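Local coordinates for tight junction protein ZO-3 (Homo sapiens, PDB 3KFV) that is a tight-junction scaffold linking claudins, occludin and other membrane proteins to the actin cytoskeleton, seen here as its SH3 and guanylate kinase-like fragment, at residues E135-R146 with Q290-E299. Residues are numbered along the deposited sequence; the frame is centred on the assembly and turned at random.
Sequences ERVVLREASFKR and QQTRPIWTAE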
loop_
_atom_site.group_PDB
_atom_site.type_symbol
_atom_site.label_atom_id
_atom_site.label_comp_id
_atom_site.label_asym_id
_atom_site.label_seq_id
_atom_site.Cartn_x
_atom_site.Cartn_y
_atom_site.Cartn_z
ATOM N N GLU A 135 15.460 -11.223 0.517
ATOM C CA GLU A 135 16.019 -9.970 1.000
ATOM C C GLU A 135 15.770 -9.869 2.490
ATOM O O GLU A 135 14.626 -9.768 2.925
ATOM C CB GLU A 135 15.351 -8.794 0.286
ATOM C CG GLU A 135 15.963 -7.446 0.574
ATOM C CD GLU A 135 15.029 -6.295 0.238
ATOM O OE1 GLU A 135 15.473 -5.122 0.294
ATOM O OE2 GLU A 135 13.844 -6.556 -0.072
ATOM N N ARG A 136 16.830 -9.915 3.284
ATOM C CA ARG A 136 16.676 -9.721 4.719
ATOM C C ARG A 136 16.217 -8.294 4.993
ATOM O O ARG A 136 16.816 -7.338 4.498
ATOM C CB ARG A 136 17.981 -10.031 5.458
ATOM C CG ARG A 136 18.338 -11.516 5.481
ATOM C CD ARG A 136 19.483 -11.815 6.446
ATOM N NE ARG A 136 19.211 -11.325 7.796
ATOM C CZ ARG A 136 19.855 -11.725 8.889
ATOM N NH1 ARG A 136 20.817 -12.636 8.805
ATOM N NH2 ARG A 136 19.529 -11.219 10.071
ATOM N N VAL A 137 15.143 -8.156 5.766
ATOM C CA VAL A 137 14.587 -6.840 6.085
ATOM C C VAL A 137 14.451 -6.635 7.594
ATOM O O VAL A 137 14.346 -7.594 8.356
ATOM C CB VAL A 137 13.188 -6.617 5.429
ATOM C CG1 VAL A 137 13.299 -6.488 3.923
ATOM C CG2 VAL A 137 12.231 -7.730 5.805
ATOM N N VAL A 138 14.447 -5.376 8.016
ATOM C CA VAL A 138 14.197 -5.025 9.412
ATOM C C VAL A 138 13.144 -3.922 9.467
ATOM O O VAL A 138 12.857 -3.288 8.452
ATOM C CB VAL A 138 15.487 -4.546 10.142
ATOM C CG1 VAL A 138 16.414 -5.721 10.437
ATOM C CG2 VAL A 138 16.201 -3.461 9.336
ATOM N N LEU A 139 12.565 -3.701 10.647
ATOM C CA LEU A 139 11.579 -2.638 10.838
ATOM C C LEU A 139 12.201 -1.337 11.348
ATOM O O LEU A 139 12.929 -1.328 12.339
ATOM C CB LEU A 139 10.485 -3.082 11.809
ATOM C CG LEU A 139 9.430 -4.063 11.298
ATOM C CD1 LEU A 139 8.538 -4.512 12.444
ATOM C CD2 LEU A 139 8.606 -3.452 10.171
ATOM N N ARG A 140 11.900 -0.236 10.666
ATOM C CA ARG A 140 12.322 1.087 11.111
ATOM C C ARG A 140 11.230 2.104 10.815
ATOM O O ARG A 140 10.401 1.903 9.938
ATOM C CB ARG A 140 13.611 1.522 10.412
ATOM C CG ARG A 140 14.828 0.660 10.701
ATOM C CD ARG A 140 15.378 0.865 12.098
ATOM N NE ARG A 140 16.722 0.305 12.232
ATOM C CZ ARG A 140 16.994 -0.923 12.675
ATOM N NH1 ARG A 140 16.010 -1.741 13.033
ATOM N NH2 ARG A 140 18.257 -1.332 12.760
ATOM N N GLU A 141 11.239 3.200 11.557
ATOM C CA GLU A 141 10.366 4.322 11.271
ATOM C C GLU A 141 10.886 4.956 9.989
ATOM O O GLU A 141 12.094 5.056 9.796
ATOM C CB GLU A 141 10.437 5.315 12.424
ATOM C CG GLU A 141 9.282 6.280 12.517
ATOM C CD GLU A 141 9.378 7.152 13.759
ATOM O OE1 GLU A 141 10.081 6.745 14.718
ATOM O OE2 GLU A 141 8.755 8.238 13.776
ATOM N N ALA A 142 9.986 5.368 9.106
ATOM C CA ALA A 142 10.403 5.948 7.840
ATOM C C ALA A 142 11.256 7.182 8.080
ATOM O O ALA A 142 10.943 8.013 8.936
ATOM C CB ALA A 142 9.202 6.295 6.987
ATOM N N SER A 143 12.347 7.291 7.332
ATOM C CA SER A 143 13.208 8.461 7.419
ATOM C C SER A 143 12.806 9.418 6.318
ATOM O O SER A 143 13.619 10.177 5.804
ATOM C CB SER A 143 14.669 8.065 7.256
ATOM O OG SER A 143 14.870 7.419 6.010
ATOM N N PHE A 144 11.537 9.346 5.942
ATOM C CA PHE A 144 10.968 10.242 4.944
ATOM C C PHE A 144 9.460 10.306 5.162
ATOM O O PHE A 144 8.881 9.437 5.825
ATOM C CB PHE A 144 11.306 9.767 3.525
ATOM C CG PHE A 144 10.742 8.420 3.180
ATOM C CD1 PHE A 144 9.555 8.311 2.477
ATOM C CD2 PHE A 144 11.394 7.262 3.558
ATOM C CE1 PHE A 144 9.031 7.073 2.156
ATOM C CE2 PHE A 144 10.868 6.014 3.241
ATOM C CZ PHE A 144 9.686 5.924 2.542
ATOM N N LYS A 145 8.825 11.345 4.635
ATOM C CA LYS A 145 7.377 11.440 4.742
ATOM C C LYS A 145 6.711 10.527 3.712
ATOM O O LYS A 145 6.917 10.668 2.503
ATOM C CB LYS A 145 6.911 12.897 4.641
ATOM C CG LYS A 145 7.003 13.632 5.985
ATOM C CD LYS A 145 6.737 15.116 5.858
ATOM C CE LYS A 145 6.611 15.772 7.229
ATOM N NZ LYS A 145 6.325 17.250 7.144
ATOM N N ARG A 146 5.929 9.575 4.209
ATOM C CA ARG A 146 5.357 8.523 3.380
ATOM C C ARG A 146 4.264 9.057 2.461
ATOM O O ARG A 146 3.446 9.876 2.874
ATOM C CB ARG A 146 4.790 7.412 4.271
ATOM C CG ARG A 146 5.795 6.812 5.245
ATOM C CD ARG A 146 5.115 5.901 6.270
ATOM N NE ARG A 146 4.338 4.837 5.641
ATOM C CZ ARG A 146 3.548 3.990 6.295
ATOM N NH1 ARG A 146 3.421 4.067 7.607
ATOM N NH2 ARG A 146 2.877 3.061 5.633
ATOM N N GLN A 290 0.219 7.016 11.584
ATOM C CA GLN A 290 0.838 5.955 10.801
ATOM C C GLN A 290 2.181 6.380 10.228
ATOM O O GLN A 290 2.968 5.539 9.809
ATOM C CB GLN A 290 -0.116 5.454 9.711
ATOM C CG GLN A 290 -1.392 4.862 10.287
ATOM C CD GLN A 290 -2.125 3.965 9.314
ATOM O OE1 GLN A 290 -1.679 3.757 8.186
ATOM N NE2 GLN A 290 -3.262 3.425 9.745
ATOM N N GLN A 291 2.453 7.680 10.241
ATOM C CA GLN A 291 3.749 8.197 9.804
ATOM C C GLN A 291 4.854 7.842 10.794
ATOM O O GLN A 291 6.037 7.847 10.447
ATOM C CB GLN A 291 3.694 9.712 9.619
ATOM C CG GLN A 291 5.058 10.369 9.504
ATOM C CD GLN A 291 5.783 9.950 8.257
ATOM O OE1 GLN A 291 5.168 9.777 7.211
ATOM N NE2 GLN A 291 7.099 9.777 8.355
ATOM N N THR A 292 4.467 7.536 12.029
ATOM C CA THR A 292 5.435 7.165 13.054
ATOM C C THR A 292 5.605 5.641 13.155
ATOM O O THR A 292 6.563 5.158 13.765
ATOM C CB THR A 292 5.057 7.738 14.440
ATOM O OG1 THR A 292 3.923 7.032 14.963
ATOM C CG2 THR A 292 4.742 9.238 14.351
ATOM N N ARG A 293 4.675 4.897 12.557
ATOM C CA ARG A 293 4.740 3.436 12.549
ATOM C C ARG A 293 5.929 2.956 11.741
ATOM O O ARG A 293 6.215 3.497 10.672
ATOM C CB ARG A 293 3.475 2.831 11.942
ATOM C CG ARG A 293 2.203 2.997 12.757
ATOM C CD ARG A 293 1.171 2.001 12.269
ATOM N NE ARG A 293 -0.206 2.361 12.605
ATOM C CZ ARG A 293 -0.687 2.412 13.845
ATOM N NH1 ARG A 293 0.103 2.156 14.885
ATOM N NH2 ARG A 293 -1.961 2.733 14.049
ATOM N N PRO A 294 6.623 1.927 12.244
ATOM C CA PRO A 294 7.797 1.340 11.589
ATOM C C PRO A 294 7.430 0.538 10.337
ATOM O O PRO A 294 6.511 -0.279 10.359
ATOM C CB PRO A 294 8.341 0.393 12.665
ATOM C CG PRO A 294 7.129 0.037 13.461
ATOM C CD PRO A 294 6.411 1.344 13.579
ATOM N N ILE A 295 8.157 0.773 9.255
ATOM C CA ILE A 295 7.942 0.044 8.017
ATOM C C ILE A 295 9.129 -0.873 7.708
ATOM O O ILE A 295 10.209 -0.728 8.291
ATOM C CB ILE A 295 7.728 1.016 6.844
ATOM C CG1 ILE A 295 8.951 1.919 6.666
ATOM C CG2 ILE A 295 6.495 1.856 7.082
ATOM C CD1 ILE A 295 8.809 2.925 5.544
ATOM N N TRP A 296 8.925 -1.815 6.787
ATOM C CA TRP A 296 9.988 -2.721 6.376
ATOM C C TRP A 296 11.044 -1.942 5.625
ATOM O O TRP A 296 10.731 -0.967 4.939
ATOM C CB TRP A 296 9.443 -3.838 5.483
ATOM C CG TRP A 296 8.511 -4.745 6.191
ATOM C CD1 TRP A 296 7.183 -4.917 5.945
ATOM C CD2 TRP A 296 8.833 -5.604 7.285
ATOM N NE1 TRP A 296 6.653 -5.834 6.821
ATOM C CE2 TRP A 296 7.650 -6.268 7.656
ATOM C CE3 TRP A 296 10.008 -5.877 7.988
ATOM C CZ2 TRP A 296 7.611 -7.190 8.695
ATOM C CZ3 TRP A 296 9.964 -6.786 9.016
ATOM C CH2 TRP A 296 8.778 -7.434 9.360
ATOM N N THR A 297 12.291 -2.384 5.747
ATOM C CA THR A 297 13.418 -1.730 5.090
ATOM C C THR A 297 14.618 -2.682 5.052
ATOM O O THR A 297 14.794 -3.504 5.949
ATOM C CB THR A 297 13.776 -0.393 5.803
ATOM O OG1 THR A 297 15.034 0.106 5.331
ATOM C CG2 THR A 297 13.852 -0.587 7.301
ATOM N N ALA A 298 15.434 -2.578 4.011
ATOM C CA ALA A 298 16.559 -3.495 3.831
ATOM C C ALA A 298 17.528 -3.511 5.014
ATOM O O ALA A 298 18.002 -2.465 5.454
ATOM C CB ALA A 298 17.306 -3.178 2.538
ATOM N N GLU A 299 17.818 -4.709 5.514
ATOM C CA GLU A 299 18.760 -4.886 6.613
ATOM C C GLU A 299 20.185 -4.972 6.087
ATOM O O GLU A 299 20.934 -3.998 6.127
ATOM C CB GLU A 299 18.423 -6.151 7.405
ATOM C CG GLU A 299 19.452 -6.530 8.469
ATOM C CD GLU A 299 19.118 -7.843 9.173
ATOM O OE1 GLU A 299 19.466 -7.986 10.371
ATOM O OE2 GLU A 299 18.505 -8.731 8.529
#
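Q291 carries its CG anti to the backbone N (chi1 166°) and then bends at chi2, which turns its amide onto the backbone of F144-R146. Its NE2 donates to F144 O at 3.1 Å, from above that carbonyl's plane. Its OE1 accepts from R146 N on a lone pair, nearly straight (174°). R146 in turn bends at chi3. Its guanidinium thereby lies with one face on I295 CG2, 3.7 Å above the plane, while NH1 makes a weak bond to Q290 O. I295 CD1, on the other branch, packs on A142 CB.

Beyond this loop the chains pair as antiparallel strands. V138 with T297 and R140 with I295 are hydrogen-bonded pairs, though T297 N to V138 O is weak. L139 and W296 form a non-hydrogen-bonded pair, and L139 CD2 makes a CH-pi contact over the indole six-membered ring, 3.6 Å from its centroid. V137 CG2 touches the same ring at CE3. At the far end R136 NE forms a salt bridge with E299 OE2 at 2.8 Å, meeting it from above the carboxylate plane, and NH2 adds a weak bond to the same oxygen.

This pairing is characteristic of the MAGUK SH3-guanylate kinase unit, in which strands flanking the kinase-like domain complete the SH3 fold. Strand 134-141 lies between strands 5-9 and 294-298. W296 also meets Y6, and R146 NH2 bonds Y219 O, just before strand 221-227 of the parallel sheet.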